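Local coordinates for protein DNA endonuclease I-CeuI (PDB 2EX5) that cuts double-stranded DNA at a degenerate 17-19 bp site, as a magnesium-dependent LAGLIDADG homodimer, to start intron homing, at residues Leu13-Lys18 with Arg37-Ile42; Arg110-Ser113 with Ala117-Val120. The protein carries 1 engineered substitution. One frame throughout, in Å; residues are numbered along the deposited sequence.

Contact 1: Leu13-Lys18 with Arg37-Ile42. With nucleotides of chain A.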
loop_
_atom_site.group_PDB
_atom_site.type_symbol
_atom_site.label_atom_id
_atom_site.label_comp_id
_atom_site.label_asym_id
_atom_site.label_seq_id
_atom_site.Cartn_x
_atom_site.Cartn_y
_atom_site.Cartn_z
ATOM N N LEU C 13 16.000 17.033 6.127
ATOM C CA LEU C 13 15.122 17.865 5.313
ATOM C C LEU C 13 15.888 18.870 4.471
ATOM O O LEU C 13 15.631 19.005 3.281
ATOM C CB LEU C 13 14.101 18.588 6.187
ATOM C CG LEU C 13 12.872 17.828 6.686
ATOM C CD1 LEU C 13 11.881 18.831 7.164
ATOM C CD2 LEU C 13 12.290 17.059 5.506
ATOM N N GLU C 14 16.846 19.571 5.103
ATOM C CA GLU C 14 17.645 20.614 4.428
ATOM C C GLU C 14 18.545 20.080 3.386
ATOM O O GLU C 14 18.630 20.602 2.269
ATOM C CB GLU C 14 18.491 21.396 5.452
ATOM C CG GLU C 14 18.187 22.929 5.279
ATOM C CD GLU C 14 16.768 23.209 5.654
ATOM O OE1 GLU C 14 16.334 22.612 6.686
ATOM O OE2 GLU C 14 16.099 23.953 4.911
ATOM N N GLU C 15 19.161 18.955 3.738
ATOM C CA GLU C 15 19.984 18.193 2.811
ATOM C C GLU C 15 19.226 17.651 1.587
ATOM O O GLU C 15 19.711 17.758 0.495
ATOM C CB GLU C 15 20.682 17.124 3.595
ATOM C CG GLU C 15 21.861 16.508 2.856
ATOM C CD GLU C 15 22.969 17.499 2.597
ATOM O OE1 GLU C 15 23.468 17.584 1.421
ATOM O OE2 GLU C 15 23.280 18.202 3.582
ATOM N N LEU C 16 18.026 17.105 1.768
ATOM C CA LEU C 16 17.080 16.808 0.640
ATOM C C LEU C 16 16.749 18.023 -0.235
ATOM O O LEU C 16 16.707 17.929 -1.498
ATOM C CB LEU C 16 15.759 16.178 1.193
ATOM C CG LEU C 16 14.745 15.457 0.269
ATOM C CD1 LEU C 16 15.507 14.520 -0.698
ATOM C CD2 LEU C 16 13.714 14.655 1.057
ATOM N N LYS C 17 16.491 19.196 0.384
ATOM C CA LYS C 17 16.304 20.391 -0.485
ATOM C C LYS C 17 17.549 20.698 -1.267
ATOM O O LYS C 17 17.434 20.971 -2.432
ATOM C CB LYS C 17 15.842 21.685 0.241
ATOM C CG LYS C 17 14.337 21.896 0.405
ATOM C CD LYS C 17 14.003 23.295 1.040
ATOM C CE LYS C 17 12.439 23.659 1.007
ATOM N NZ LYS C 17 11.618 23.020 -0.131
ATOM N N LYS C 18 18.739 20.722 -0.643
ATOM C CA LYS C 18 19.974 21.141 -1.421
ATOM C C LYS C 18 20.081 20.140 -2.567
ATOM O O LYS C 18 20.399 20.479 -3.706
ATOM C CB LYS C 18 21.285 21.101 -0.571
ATOM C CG LYS C 18 21.357 21.983 0.674
ATOM C CD LYS C 18 22.660 21.727 1.516
ATOM C CE LYS C 18 22.435 22.096 3.025
ATOM N NZ LYS C 18 21.690 23.423 3.342
ATOM N N ARG C 37 21.224 8.124 -2.368
ATOM C CA ARG C 37 21.810 6.927 -1.773
ATOM C C ARG C 37 22.565 7.303 -0.542
ATOM O O ARG C 37 22.430 6.673 0.494
ATOM C CB ARG C 37 22.721 6.179 -2.722
ATOM C CG ARG C 37 21.948 5.124 -3.451
ATOM C CD ARG C 37 22.784 4.028 -4.185
ATOM N NE ARG C 37 24.106 4.449 -4.637
ATOM C CZ ARG C 37 24.395 5.068 -5.789
ATOM N NH1 ARG C 37 23.459 5.448 -6.676
ATOM N NH2 ARG C 37 25.661 5.345 -6.046
ATOM N N LYS C 38 23.396 8.329 -0.629
ATOM C CA LYS C 38 24.240 8.637 0.544
ATOM C C LYS C 38 23.433 9.321 1.690
ATOM O O LYS C 38 23.576 8.917 2.868
ATOM C CB LYS C 38 25.498 9.449 0.131
ATOM C CG LYS C 38 26.471 9.886 1.333
ATOM C CD LYS C 38 27.501 10.882 0.810
ATOM C CE LYS C 38 28.800 10.786 1.616
ATOM N NZ LYS C 38 29.642 11.973 1.272
ATOM N N LEU C 39 22.616 10.337 1.366
ATOM C CA LEU C 39 21.683 10.927 2.394
ATOM C C LEU C 39 20.885 9.881 3.243
ATOM O O LEU C 39 20.798 9.973 4.469
ATOM C CB LEU C 39 20.682 11.896 1.719
ATOM C CG LEU C 39 19.744 12.617 2.726
ATOM C CD1 LEU C 39 20.438 13.418 3.843
ATOM C CD2 LEU C 39 18.878 13.572 1.930
ATOM N N PHE C 40 20.344 8.867 2.565
ATOM C CA PHE C 40 19.558 7.819 3.245
ATOM C C PHE C 40 20.277 6.466 3.498
ATOM O O PHE C 40 19.680 5.526 4.050
ATOM C CB PHE C 40 18.184 7.643 2.532
ATOM C CG PHE C 40 17.314 8.922 2.529
ATOM C CD1 PHE C 40 16.875 9.467 3.711
ATOM C CD2 PHE C 40 16.934 9.526 1.348
ATOM C CE1 PHE C 40 16.104 10.594 3.721
ATOM C CE2 PHE C 40 16.169 10.655 1.337
ATOM C CZ PHE C 40 15.768 11.196 2.538
ATOM N N GLN C 41 21.551 6.343 3.108
ATOM C CA GLN C 41 22.293 5.067 3.303
ATOM C C GLN C 41 21.547 3.842 2.751
ATOM O O GLN C 41 21.211 2.902 3.482
ATOM C CB GLN C 41 22.627 4.812 4.785
ATOM C CG GLN C 41 23.099 5.977 5.628
ATOM C CD GLN C 41 22.807 5.748 7.161
ATOM O OE1 GLN C 41 22.874 4.594 7.675
ATOM N NE2 GLN C 41 22.503 6.867 7.896
ATOM N N ILE C 42 21.371 3.846 1.439
ATOM C CA ILE C 42 20.492 2.976 0.708
ATOM C C ILE C 42 21.399 2.055 -0.061
ATOM O O ILE C 42 22.257 2.542 -0.726
ATOM C CB ILE C 42 19.646 3.825 -0.327
ATOM C CG1 ILE C 42 18.576 4.629 0.395
ATOM C CG2 ILE C 42 19.030 2.962 -1.371
ATOM C CD1 ILE C 42 17.852 5.563 -0.507
ATOM P P DG A 8 9.265 21.969 -2.685
ATOM O OP1 DG A 8 10.508 22.786 -2.878
ATOM O OP2 DG A 8 9.259 20.520 -2.460
ATOM O "O5'" DG A 8 8.477 22.725 -1.472
ATOM C "C5'" DG A 8 7.999 24.113 -1.583
ATOM C "C4'" DG A 8 6.492 24.227 -1.359
ATOM O "O4'" DG A 8 5.798 23.750 -2.532
ATOM C "C3'" DG A 8 5.936 23.403 -0.188
ATOM O "O3'" DG A 8 5.739 24.338 0.853
ATOM C "C2'" DG A 8 4.584 22.963 -0.687
ATOM C "C1'" DG A 8 4.491 23.359 -2.152
ATOM N N9 DG A 8 3.966 22.314 -3.047
ATOM C C8 DG A 8 4.637 21.223 -3.547
ATOM N N7 DG A 8 3.925 20.472 -4.379
ATOM C C5 DG A 8 2.706 21.129 -4.440
ATOM C C6 DG A 8 1.518 20.745 -5.107
ATOM O O6 DG A 8 1.331 19.775 -5.900
ATOM N N1 DG A 8 0.479 21.656 -4.817
ATOM C C2 DG A 8 0.581 22.754 -4.013
ATOM N N2 DG A 8 -0.519 23.515 -3.886
ATOM N N3 DG A 8 1.706 23.094 -3.378
ATOM C C4 DG A 8 2.710 22.231 -3.614
#
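The helical hairpin near the amino terminus, helix 10-26 followed by helix 29-40, brings its open end together here, with Leu39 of the second helix set against Glu15 and Leu16 of the first. Leu39 has the largest share of the contact. Its CG lies anti to the backbone N (chi1 -176°), which sends both methyls across the gap between the helices. CD1 lies against the aliphatic part of Glu15, 3.5 Å from Glu15 CG, and the two side chains run alongside each other with opposite headings. Leu39 CD2 meets the next residue at its backbone, 3.6 Å from Leu16 N, and comes within 4.1 Å of Leu16 CB. Phe40, next in sequence, turns its ring edge to Leu16: CZ stands 4.3 Å from Leu16 CD2, while Leu39 CG covers one face over the centre, 4.1 Å above it. Helix 29-40 finishes in a Schellman motif, with Gln41 at positive phi, just after these apolar residues. Lys12 and Ile19 extend the first helix's surface around Leu39, and Val91 and Val94 pack against Phe40. On another side of helix 10-26, Lys17 NZ reaches to 3.0 Å from OP1 of DG8 of chain A. The helix pair is thus joined here by van der Waals packing, leucine methyls against aliphatic carbons and helix backbone, while Lys17 probably helps offset the phosphate charge.

Contact 2: Arg110-Ser113 with Ala117-Val120; sequences RHKS and ATLV. With nucleotides of chain A; nucleotides of chain B.
Arg110, paired with Val120 across the hairpin, lays one face of its guanidinium over the sugar of DC7 of chain A, whose C2' stands 3.5 Å above the plane, toward the rim. At the guanidinium edge, in plane, NH1 donates to OP2 of DC7 at 3.1 Å, nearly straight (166°). NH2 bonds weakly to a water that donates to Val120 O. With an alanine here, OP2 of DC7 would probably lose its arginine donor and the sugar its flat cover. The strands pair through Arg110 N to Val120 O (3.0 Å) and Val120 N to Arg110 O (2.9 Å). Lys112 N to Thr118 O (2.8 Å) continues this into the turn. Lys112 and Thr118 run side by side; with CG anti to the backbone N (chi1 176°), the lysine chain passes Thr118 OG1, which is buried without a partner, and bends toward DG16 of chain B, where its end is doubtful. Ser113 OG binds OP2 of DG9 of chain A, while His111 NE2 bonds to Ser115 O. Strand 118-123 sits between 108-111 and 79-90 in the LAGLIDADG DNA-binding sheet; Thr118 and Val120 touch Thr88, whereas Leu119 packs on helix 94-104 and His111 on helix 10-26.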
loop_
_atom_site.group_PDB
_atom_site.type_symbol
_atom_site.label_atom_id
_atom_site.label_comp_id
_atom_site.label_asym_id
_atom_site.label_seq_id
_atom_site.Cartn_x
_atom_site.Cartn_y
_atom_site.Cartn_z
ATOM N N ARG C 110 10.581 14.142 -2.478
ATOM C CA ARG C 110 10.531 15.306 -1.655
ATOM C C ARG C 110 9.806 14.927 -0.371
ATOM O O ARG C 110 9.106 13.924 -0.353
ATOM C CB ARG C 110 9.865 16.453 -2.406
ATOM C CG ARG C 110 10.386 16.703 -3.824
ATOM C CD ARG C 110 10.033 18.215 -4.332
ATOM N NE ARG C 110 10.185 18.513 -5.779
ATOM C CZ ARG C 110 9.449 17.968 -6.771
ATOM N NH1 ARG C 110 9.627 18.305 -8.066
ATOM N NH2 ARG C 110 8.530 17.060 -6.484
ATOM N N HIS C 111 9.987 15.698 0.703
ATOM C CA HIS C 111 9.249 15.538 1.920
ATOM C C HIS C 111 7.779 15.959 1.697
ATOM O O HIS C 111 7.486 17.018 1.116
ATOM C CB HIS C 111 9.901 16.367 3.047
ATOM C CG HIS C 111 9.126 16.385 4.331
ATOM N ND1 HIS C 111 8.520 17.529 4.816
ATOM C CD2 HIS C 111 8.803 15.394 5.202
ATOM C CE1 HIS C 111 7.904 17.251 5.955
ATOM N NE2 HIS C 111 8.073 15.961 6.217
ATOM N N LYS C 112 6.855 15.108 2.115
ATOM C CA LYS C 112 5.449 15.528 2.177
ATOM C C LYS C 112 5.203 16.570 3.243
ATOM O O LYS C 112 5.227 16.289 4.478
ATOM C CB LYS C 112 4.521 14.353 2.426
ATOM C CG LYS C 112 3.100 14.786 2.597
ATOM C CD LYS C 112 2.258 13.497 2.845
ATOM C CE LYS C 112 0.999 13.600 2.190
ATOM N NZ LYS C 112 1.112 13.281 0.686
ATOM N N SER C 113 4.938 17.772 2.760
ATOM C CA SER C 113 4.604 18.872 3.601
ATOM C C SER C 113 3.597 18.459 4.668
ATOM O O SER C 113 2.589 17.812 4.365
ATOM C CB SER C 113 4.055 19.966 2.704
ATOM O OG SER C 113 3.294 20.871 3.467
ATOM N N ALA C 117 7.367 12.391 8.680
ATOM C CA ALA C 117 8.563 11.752 8.063
ATOM C C ALA C 117 8.215 11.021 6.743
ATOM O O ALA C 117 9.012 10.168 6.187
ATOM C CB ALA C 117 9.305 10.878 9.098
ATOM N N THR C 118 7.075 11.446 6.161
ATOM C CA THR C 118 6.793 10.913 4.844
ATOM C C THR C 118 7.379 11.549 3.601
ATOM O O THR C 118 7.464 12.745 3.454
ATOM C CB THR C 118 5.322 10.514 4.561
ATOM O OG1 THR C 118 4.760 11.414 3.654
ATOM C CG2 THR C 118 4.485 10.360 5.746
ATOM N N LEU C 119 7.648 10.737 2.623
ATOM C CA LEU C 119 8.281 11.234 1.412
ATOM C C LEU C 119 7.350 10.964 0.247
ATOM O O LEU C 119 6.596 10.076 0.363
ATOM C CB LEU C 119 9.582 10.395 1.251
ATOM C CG LEU C 119 10.968 10.920 1.725
ATOM C CD1 LEU C 119 11.007 12.071 2.863
ATOM C CD2 LEU C 119 12.094 9.842 1.859
ATOM N N VAL C 120 7.434 11.668 -0.885
ATOM C CA VAL C 120 6.547 11.486 -2.003
ATOM C C VAL C 120 7.460 11.513 -3.156
ATOM O O VAL C 120 8.308 12.381 -3.226
ATOM C CB VAL C 120 5.472 12.600 -2.153
ATOM C CG1 VAL C 120 4.581 12.344 -3.372
ATOM C CG2 VAL C 120 4.614 12.576 -0.986
ATOM P P DC A 7 11.546 21.543 -8.728
ATOM O OP1 DC A 7 12.550 22.267 -7.913
ATOM O OP2 DC A 7 11.849 20.172 -9.290
ATOM O "O5'" DC A 7 10.312 21.712 -7.670
ATOM C "C5'" DC A 7 10.124 23.072 -7.082
ATOM C "C4'" DC A 7 8.990 23.119 -6.080
ATOM O "O4'" DC A 7 7.765 23.223 -6.859
ATOM C "C3'" DC A 7 8.841 21.879 -5.199
ATOM O "O3'" DC A 7 8.338 22.205 -3.968
ATOM C "C2'" DC A 7 7.705 21.087 -5.839
ATOM C "C1'" DC A 7 6.861 22.287 -6.317
ATOM N N1 DC A 7 5.737 21.804 -7.133
ATOM C C2 DC A 7 4.489 22.458 -7.122
ATOM O O2 DC A 7 4.393 23.517 -6.515
ATOM N N3 DC A 7 3.453 21.936 -7.815
ATOM C C4 DC A 7 3.630 20.831 -8.476
ATOM N N4 DC A 7 2.653 20.351 -9.220
ATOM C C5 DC A 7 4.881 20.191 -8.506
ATOM C C6 DC A 7 5.908 20.694 -7.848
ATOM P P DG B 16 -2.436 4.195 0.349
ATOM O OP1 DG B 16 -3.654 4.944 0.646
ATOM O OP2 DG B 16 -2.554 2.715 0.337
ATOM O "O5'" DG B 16 -1.670 4.770 -0.960
ATOM C "C5'" DG B 16 -2.136 5.159 -2.225
ATOM C "C4'" DG B 16 -3.316 6.186 -2.106
ATOM O "O4'" DG B 16 -3.261 7.307 -1.160
ATOM C "C3'" DG B 16 -3.612 6.872 -3.368
ATOM O "O3'" DG B 16 -5.089 6.529 -3.517
ATOM C "C2'" DG B 16 -3.171 8.323 -3.114
ATOM C "C1'" DG B 16 -3.606 8.559 -1.681
ATOM N N9 DG B 16 -2.834 9.658 -0.976
ATOM C C8 DG B 16 -1.454 9.801 -0.901
ATOM N N7 DG B 16 -1.044 10.874 -0.314
ATOM C C5 DG B 16 -2.229 11.495 0.084
ATOM C C6 DG B 16 -2.442 12.672 0.834
ATOM O O6 DG B 16 -1.510 13.411 1.241
ATOM N N1 DG B 16 -3.816 13.026 1.021
ATOM C C2 DG B 16 -4.837 12.222 0.496
ATOM N N2 DG B 16 -6.150 12.463 0.678
ATOM N N3 DG B 16 -4.594 11.096 -0.100
ATOM C C4 DG B 16 -3.302 10.786 -0.305
ATOM P P DG A 9 4.874 24.243 2.202
ATOM O OP1 DG A 9 5.067 25.630 2.746
ATOM O OP2 DG A 9 5.399 23.082 2.987
ATOM O "O5'" DG A 9 3.299 24.110 1.821
ATOM C "C5'" DG A 9 2.642 25.310 1.333
ATOM C "C4'" DG A 9 1.186 25.074 1.063
ATOM O "O4'" DG A 9 0.922 24.225 -0.114
ATOM C "C3'" DG A 9 0.555 24.388 2.261
ATOM O "O3'" DG A 9 -0.675 25.105 2.448
ATOM C "C2'" DG A 9 0.328 22.939 1.798
ATOM C "C1'" DG A 9 0.204 23.041 0.258
ATOM N N9 DG A 9 0.688 21.813 -0.434
ATOM C C8 DG A 9 1.986 21.289 -0.393
ATOM N N7 DG A 9 2.138 20.182 -1.041
ATOM C C5 DG A 9 0.842 19.927 -1.576
ATOM C C6 DG A 9 0.284 18.906 -2.425
ATOM O O6 DG A 9 0.823 17.883 -2.921
ATOM N N1 DG A 9 -1.140 19.025 -2.679
ATOM C C2 DG A 9 -1.915 20.033 -2.234
ATOM N N2 DG A 9 -3.272 19.945 -2.581
ATOM N N3 DG A 9 -1.367 21.052 -1.505
ATOM C C4 DG A 9 -0.049 20.933 -1.190
HETATM O O HOH W 1 7.609 14.829 -5.130
#

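Contact 1 packs against the hairpin of contact 2, their centres about 12 Å apart. The junction is van der Waals packing: Leu13 CD2 lies 3.4 Å from His111 CG, Leu16 CD2 is 3.9 Å from His111 N, and Phe40 CZ is 4.0 Å from Leu119 CD2. Leu16 and Phe40, partners within contact 1, also join the helical hairpin to the sheet. Both contacts address the same DNA strand: Lys17 approaches DG8 of chain A between the DC7 and DG9 phosphates held by Arg110 and Ser113, and the Arg110 and Lys17 side chains are about 7 Å apart. Lys112 points toward chain B, its end doubtful. The Arg110 side chain lies about 11 Å from a bound calcium ion.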